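Local coordinates for probable glutamine synthetase (Pseudomonas aeruginosa, PDB 4HPP), which belongs to the glutamine synthetase family and binds glutamic acid and a magnesium ion in its catalytic domain, at residues 280-291 against 334-345. Numbering follows the deposited sequence.
With GLU (glutamic acid), chain D.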
ATOM      1  N   LEU A 280      40.529  -2.877  30.240  1.00 52.89           N
ATOM      2  CA  LEU A 280      40.730  -2.298  28.900  1.00 50.01           C
ATOM      3  C   LEU A 280      40.230  -3.217  27.771  1.00 57.84           C
ATOM      4  O   LEU A 280      40.049  -2.753  26.647  1.00 65.98           O
ATOM      5  CB  LEU A 280      42.202  -1.877  28.655  1.00 44.47           C
ATOM      6  CG  LEU A 280      42.933  -0.990  29.697  1.00 46.83           C
ATOM      7  CD1 LEU A 280      44.360  -1.436  29.942  1.00 40.18           C
ATOM      8  CD2 LEU A 280      42.907   0.491  29.408  1.00 43.93           C
ATOM      9  N   THR A 281      39.993  -4.504  28.041  1.00 57.44           N
ATOM     10  CA  THR A 281      39.468  -5.400  26.983  1.00 50.68           C
ATOM     11  C   THR A 281      38.048  -5.913  27.275  1.00 57.77           C
ATOM     12  O   THR A 281      37.411  -6.520  26.402  1.00 61.91           O
ATOM     13  CB  THR A 281      40.367  -6.608  26.765  1.00 47.48           C
ATOM     14  OG1 THR A 281      40.220  -7.470  27.894  1.00 49.67           O
ATOM     15  CG2 THR A 281      41.850  -6.210  26.606  1.00 46.70           C
ATOM     16  N   ALA A 282      37.571  -5.720  28.510  1.00 58.23           N
ATOM     17  CA  ALA A 282      36.141  -5.901  28.849  1.00 55.41           C
ATOM     18  C   ALA A 282      35.696  -4.680  29.662  1.00 55.72           C
ATOM     19  O   ALA A 282      35.399  -4.809  30.842  1.00 59.89           O
ATOM     20  CB  ALA A 282      35.917  -7.200  29.624  1.00 52.90           C
ATOM     21  N   PRO A 283      35.643  -3.495  29.018  1.00 51.51           N
ATOM     22  CA  PRO A 283      35.755  -2.229  29.696  1.00 50.59           C
ATOM     23  C   PRO A 283      34.444  -1.615  30.042  1.00 48.32           C
ATOM     24  O   PRO A 283      34.425  -0.453  30.419  1.00 51.34           O
ATOM     25  CB  PRO A 283      36.393  -1.336  28.633  1.00 48.68           C
ATOM     26  CG  PRO A 283      36.105  -2.005  27.325  1.00 53.22           C
ATOM     27  CD  PRO A 283      35.357  -3.272  27.599  1.00 48.21           C
ATOM     28  N   THR A 284      33.342  -2.321  29.881  1.00 48.87           N
ATOM     29  CA  THR A 284      32.098  -1.657  30.292  1.00 57.21           C
ATOM     30  C   THR A 284      31.411  -2.439  31.386  1.00 61.82           C
ATOM     31  O   THR A 284      31.683  -3.641  31.587  1.00 61.98           O
ATOM     32  CB  THR A 284      31.089  -1.437  29.149  1.00 53.05           C
ATOM     33  OG1 THR A 284      30.754  -2.694  28.570  1.00 43.24           O
ATOM     34  CG2 THR A 284      31.657  -0.515  28.080  1.00 68.90           C
ATOM     35  N   ALA A 285      30.503  -1.756  32.071  1.00 60.93           N
ATOM     36  CA  ALA A 285      29.727  -2.380  33.150  1.00 66.22           C
ATOM     37  C   ALA A 285      29.022  -3.669  32.652  1.00 65.08           C
ATOM     38  O   ALA A 285      29.052  -4.699  33.345  1.00 56.64           O
ATOM     39  CB  ALA A 285      28.730  -1.375  33.751  1.00 63.33           C
ATOM     40  N   ALA A 286      28.440  -3.614  31.439  1.00 58.36           N
ATOM     41  CA  ALA A 286      27.785  -4.776  30.816  1.00 54.04           C
ATOM     42  C   ALA A 286      28.746  -5.902  30.474  1.00 57.43           C
ATOM     43  O   ALA A 286      28.293  -7.024  30.188  1.00 60.24           O
ATOM     44  CB  ALA A 286      26.989  -4.380  29.578  1.00 61.17           C
ATOM     45  N   SER A 287      30.056  -5.620  30.517  1.00 52.09           N
ATOM     46  CA  SER A 287      31.036  -6.623  30.124  1.00 53.21           C
ATOM     47  C   SER A 287      31.068  -7.768  31.124  1.00 60.23           C
ATOM     48  O   SER A 287      31.358  -8.936  30.760  1.00 59.99           O
ATOM     49  CB  SER A 287      32.414  -6.016  29.945  1.00 53.52           C
ATOM     50  OG  SER A 287      32.453  -5.181  28.797  1.00 45.77           O
ATOM     51  N   TYR A 288      30.724  -7.452  32.376  1.00 63.09           N
ATOM     52  CA  TYR A 288      30.831  -8.452  33.437  1.00 55.89           C
ATOM     53  C   TYR A 288      29.648  -9.420  33.549  1.00 54.55           C
ATOM     54  O   TYR A 288      29.791 -10.445  34.176  1.00 60.44           O
ATOM     55  CB  TYR A 288      31.383  -7.856  34.733  1.00 47.16           C
ATOM     56  CG  TYR A 288      32.735  -7.351  34.410  1.00 40.98           C
ATOM     57  CD1 TYR A 288      32.897  -6.088  33.832  1.00 43.14           C
ATOM     58  CD2 TYR A 288      33.844  -8.169  34.546  1.00 43.38           C
ATOM     59  CE1 TYR A 288      34.137  -5.623  33.458  1.00 41.97           C
ATOM     60  CE2 TYR A 288      35.100  -7.726  34.138  1.00 46.66           C
ATOM     61  CZ  TYR A 288      35.235  -6.453  33.598  1.00 48.07           C
ATOM     62  OH  TYR A 288      36.479  -6.004  33.192  1.00 57.71           O
ATOM     63  N   LEU A 289      28.534  -9.120  32.869  1.00 51.63           N
ATOM     64  CA  LEU A 289      27.484 -10.132  32.648  1.00 60.01           C
ATOM     65  C   LEU A 289      27.958 -11.237  31.700  1.00 61.00           C
ATOM     66  O   LEU A 289      27.394 -12.331  31.707  1.00 70.46           O
ATOM     67  CB  LEU A 289      26.172  -9.518  32.112  1.00 52.68           C
ATOM     68  CG  LEU A 289      25.822  -8.132  32.654  1.00 55.20           C
ATOM     69  CD1 LEU A 289      24.741  -7.469  31.831  1.00 40.17           C
ATOM     70  CD2 LEU A 289      25.383  -8.243  34.131  1.00 63.17           C
ATOM     71  N   ARG A 290      28.965 -10.928  30.875  1.00 64.63           N
ATOM     72  CA  ARG A 290      29.585 -11.883  29.926  1.00 61.29           C
ATOM     73  C   ARG A 290      30.780 -12.664  30.547  1.00 65.69           C
ATOM     74  O   ARG A 290      30.838 -13.923  30.466  1.00 59.68           O
ATOM     75  CB  ARG A 290      29.986 -11.164  28.614  1.00 51.88           C
ATOM     76  CG  ARG A 290      31.018 -11.907  27.782  1.00 55.05           C
ATOM     77  CD  ARG A 290      31.220 -11.326  26.372  1.00 53.31           C
ATOM     78  NE  ARG A 290      32.095 -12.235  25.649  1.00 47.28           N
ATOM     79  CZ  ARG A 290      33.429 -12.285  25.746  1.00 48.97           C
ATOM     80  NH1 ARG A 290      34.099 -13.199  25.061  1.00 43.41           N
ATOM     81  NH2 ARG A 290      34.109 -11.418  26.488  1.00 55.04           N
ATOM     82  N   LEU A 291      31.705 -11.932  31.187  1.00 65.79           N
ATOM     83  CA  LEU A 291      32.915 -12.543  31.801  1.00 69.40           C
ATOM     84  C   LEU A 291      32.673 -13.466  33.020  1.00 70.42           C
ATOM     85  O   LEU A 291      33.338 -14.508  33.174  1.00 74.95           O
ATOM     86  CB  LEU A 291      33.944 -11.477  32.178  1.00 67.55           C
ATOM     87  CG  LEU A 291      34.927 -10.826  31.221  1.00 69.34           C
ATOM     88  CD1 LEU A 291      36.142 -10.572  32.098  1.00 69.17           C
ATOM     89  CD2 LEU A 291      35.283 -11.700  30.019  1.00 73.71           C
ATOM     90  N   ARG A 334      40.664 -13.941  24.762  1.00 53.43           N
ATOM     91  CA  ARG A 334      39.244 -14.237  24.682  1.00 56.08           C
ATOM     92  C   ARG A 334      38.376 -13.339  25.533  1.00 59.90           C
ATOM     93  O   ARG A 334      37.197 -13.136  25.181  1.00 62.93           O
ATOM     94  CB  ARG A 334      38.953 -15.721  24.959  1.00 50.41           C
ATOM     95  CG  ARG A 334      39.730 -16.638  24.047  1.00 53.40           C
ATOM     96  CD  ARG A 334      39.365 -18.105  24.164  1.00 57.79           C
ATOM     97  NE  ARG A 334      38.247 -18.462  23.302  1.00 65.17           N
ATOM     98  CZ  ARG A 334      37.047 -18.793  23.766  1.00 72.38           C
ATOM     99  NH1 ARG A 334      36.056 -19.114  22.918  1.00 56.59           N
ATOM    100  NH2 ARG A 334      36.856 -18.809  25.095  1.00 72.57           N
ATOM    101  N   PRO A 335      38.935 -12.779  26.631  1.00 57.16           N
ATOM    102  CA  PRO A 335      38.066 -11.921  27.455  1.00 53.58           C
ATOM    103  C   PRO A 335      37.947 -10.495  26.877  1.00 52.86           C
ATOM    104  O   PRO A 335      38.372  -9.476  27.466  1.00 48.66           O
ATOM    105  CB  PRO A 335      38.683 -12.015  28.860  1.00 52.54           C
ATOM    106  CG  PRO A 335      39.884 -12.916  28.733  1.00 56.05           C
ATOM    107  CD  PRO A 335      40.240 -12.997  27.276  1.00 54.84           C
ATOM    108  N   MET A 336      37.354 -10.443  25.689  1.00 50.98           N
ATOM    109  CA  MET A 336      37.286  -9.198  24.949  1.00 44.29           C
ATOM    110  C   MET A 336      35.923  -9.132  24.322  1.00 40.59           C
ATOM    111  O   MET A 336      35.346 -10.178  24.029  1.00 38.95           O
ATOM    112  CB  MET A 336      38.387  -9.129  23.920  1.00 40.48           C
ATOM    113  CG  MET A 336      38.488  -7.745  23.321  1.00 47.60           C
ATOM    114  SD  MET A 336      39.708  -7.621  21.996  1.00 46.87           S
ATOM    115  CE  MET A 336      41.268  -7.350  22.895  1.00 38.16           C
ATOM    116  N   ASP A 337      35.375  -7.919  24.213  1.00 37.42           N
ATOM    117  CA  ASP A 337      34.042  -7.709  23.657  1.00 41.76           C
ATOM    118  C   ASP A 337      34.015  -6.434  22.802  1.00 48.56           C
ATOM    119  O   ASP A 337      35.060  -5.723  22.689  1.00 53.85           O
ATOM    120  CB  ASP A 337      32.952  -7.754  24.735  1.00 41.13           C
ATOM    121  CG  ASP A 337      33.095  -6.683  25.801  1.00 44.78           C
ATOM    122  OD1 ASP A 337      33.169  -7.046  27.004  1.00 56.80           O
ATOM    123  OD2 ASP A 337      33.081  -5.480  25.475  1.00 46.70           O
ATOM    124  N   ALA A 338      32.885  -6.156  22.139  1.00 40.72           N
ATOM    125  CA  ALA A 338      32.866  -5.013  21.189  1.00 39.99           C
ATOM    126  C   ALA A 338      32.642  -3.627  21.818  1.00 48.06           C
ATOM    127  O   ALA A 338      32.603  -2.615  21.095  1.00 53.28           O
ATOM    128  CB  ALA A 338      31.876  -5.260  20.092  1.00 40.43           C
ATOM    129  N   THR A 339      32.471  -3.563  23.149  1.00 49.03           N
ATOM    130  CA  THR A 339      32.373  -2.279  23.835  1.00 43.55           C
ATOM    131  C   THR A 339      33.766  -1.664  23.956  1.00 38.18           C
ATOM    132  O   THR A 339      33.915  -0.506  24.354  1.00 35.66           O
ATOM    133  CB  THR A 339      31.748  -2.379  25.255  1.00 46.29           C
ATOM    134  OG1 THR A 339      32.590  -3.176  26.079  1.00 44.43           O
ATOM    135  CG2 THR A 339      30.399  -3.002  25.201  1.00 43.90           C
ATOM    136  N   THR A 340      34.791  -2.421  23.591  1.00 39.08           N
ATOM    137  CA  THR A 340      36.162  -1.843  23.561  1.00 43.50           C
ATOM    138  C   THR A 340      36.447  -0.846  22.461  1.00 38.45           C
ATOM    139  O   THR A 340      35.673  -0.696  21.543  1.00 40.67           O
ATOM    140  CB  THR A 340      37.232  -2.913  23.345  1.00 42.37           C
ATOM    141  OG1 THR A 340      36.959  -3.599  22.113  1.00 42.98           O
ATOM    142  CG2 THR A 340      37.219  -3.841  24.529  1.00 42.28           C
ATOM    143  N   CYS A 341      37.572  -0.152  22.600  1.00 44.89           N
ATOM    144  CA  CYS A 341      38.188   0.596  21.517  1.00 45.27           C
ATOM    145  C   CYS A 341      39.295  -0.274  20.840  1.00 41.33           C
ATOM    146  O   CYS A 341      40.387  -0.408  21.353  1.00 42.06           O
ATOM    147  CB  CYS A 341      38.692   1.958  22.029  1.00 41.34           C
ATOM    148  SG  CYS A 341      39.955   2.691  20.951  1.00 53.08           S
ATOM    149  N   PRO A 342      39.011  -0.894  19.688  1.00 50.64           N
ATOM    150  CA  PRO A 342      40.019  -1.836  19.083  1.00 47.12           C
ATOM    151  C   PRO A 342      41.516  -1.490  19.304  1.00 42.64           C
ATOM    152  O   PRO A 342      42.305  -2.358  19.700  1.00 58.12           O
ATOM    153  CB  PRO A 342      39.664  -1.801  17.597  1.00 45.84           C
ATOM    154  CG  PRO A 342      38.198  -1.501  17.570  1.00 48.49           C
ATOM    155  CD  PRO A 342      37.770  -0.841  18.880  1.00 45.64           C
ATOM    156  N   HIS A 343      41.899  -0.244  19.065  1.00 46.03           N
ATOM    157  CA  HIS A 343      43.266   0.282  19.309  1.00 41.92           C
ATOM    158  C   HIS A 343      43.713   0.292  20.700  1.00 46.46           C
ATOM    159  O   HIS A 343      44.864  -0.019  20.947  1.00 47.18           O
ATOM    160  CB  HIS A 343      43.319   1.691  18.867  1.00 43.80           C
ATOM    161  CG  HIS A 343      42.768   1.878  17.495  1.00 50.53           C
ATOM    162  ND1 HIS A 343      41.498   2.227  17.279  1.00 49.73           N
ATOM    163  CD2 HIS A 343      43.363   1.722  16.244  1.00 45.71           C
ATOM    164  CE1 HIS A 343      41.279   2.291  15.935  1.00 49.96           C
ATOM    165  NE2 HIS A 343      42.426   1.993  15.315  1.00 48.27           N
ATOM    166  N   LEU A 344      42.834   0.686  21.638  1.00 47.26           N
ATOM    167  CA  LEU A 344      43.210   0.672  23.042  1.00 45.51           C
ATOM    168  C   LEU A 344      43.333  -0.766  23.547  1.00 47.28           C
ATOM    169  O   LEU A 344      44.300  -1.141  24.208  1.00 51.63           O
ATOM    170  CB  LEU A 344      42.245   1.523  23.879  1.00 55.08           C
ATOM    171  CG  LEU A 344      42.477   1.511  25.398  1.00 52.86           C
ATOM    172  CD1 LEU A 344      43.813   2.183  25.680  1.00 58.71           C
ATOM    173  CD2 LEU A 344      41.347   2.167  26.170  1.00 48.86           C
ATOM    174  N   ALA A 345      42.375  -1.594  23.170  1.00 45.17           N
ATOM    175  CA  ALA A 345      42.380  -2.976  23.576  1.00 40.69           C
ATOM    176  C   ALA A 345      43.605  -3.689  23.052  1.00 43.31           C
ATOM    177  O   ALA A 345      44.300  -4.310  23.849  1.00 48.38           O
ATOM    178  CB  ALA A 345      41.104  -3.664  23.140  1.00 40.36           C
TER
HETATM  179  N   GLU D 503      29.994 -16.164  22.103  1.00 59.07           N
HETATM  180  CA  GLU D 503      31.271 -16.551  22.829  1.00 66.94           C
HETATM  181  C   GLU D 503      32.007 -15.406  23.561  1.00 63.78           C
HETATM  182  O   GLU D 503      31.403 -14.583  24.239  1.00 54.76           O
HETATM  183  CB  GLU D 503      32.236 -17.228  21.865  1.00 70.29           C
HETATM  184  CG  GLU D 503      31.784 -18.594  21.425  1.00 68.88           C
HETATM  185  CD  GLU D 503      32.634 -19.135  20.323  1.00 67.54           C
HETATM  186  OE1 GLU D 503      33.320 -20.134  20.589  1.00 79.26           O
HETATM  187  OE2 GLU D 503      32.629 -18.557  19.208  1.00 71.84           O
HETATM  188  OXT GLU D 503      33.232 -15.255  23.492  1.00 77.21           O
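T281 and M336, their CA atoms 4.8 Å apart, mark where helix 261-281 gives way to a loop that runs against the corner of the chain at P335, and beyond them T284 comes level with T339 of the type I turn D337 to T340. At this meeting T281 O receives a CA-H...O contact from M336 CA at 3.0 Å and a weak bond from D337 N. T281 OG1 lies 2.8 Å from P335 O, although L277 O, one helical turn back, competes for its proton.

The loop and the turn are then joined through D337. S287 OG donates to D337 OD1 at 2.7 Å, arriving on the syn side and 18° out of the carboxylate plane. OD2 uses its anti lone pair for T339 N, an Asx turn, so both carboxylate oxygens are engaged. T284 and T339 meet tip to tip, OG1 to OG1 at 3.1 Å, and T284 N is bonded to S287 OG.

Nearer the ligand, R290 has CG anti to the backbone N (chi1 161°) and an extended chain to NE, which carries its guanidinium up to the backbone of 334-336. NH1 donates to R334 O in the guanidinium plane, 3.1 Å away and nearly straight at 174°, while M336 O covers one face. NE reaches O of the bound glutamic acid at 2.8 Å, and NH1 its OXT at 2.7 Å. L291 CD2 packs obliquely across P335, nearest its CB.

R290 therefore illustrates a first-shell residue steadied by the backbone behind it: the carbonyl of R334, with the ligand's own oxygens, probably helps set the rotation of a guanidinium that grips both oxygens of the ligand's alpha-carboxylate, probably helping to balance its negative charge.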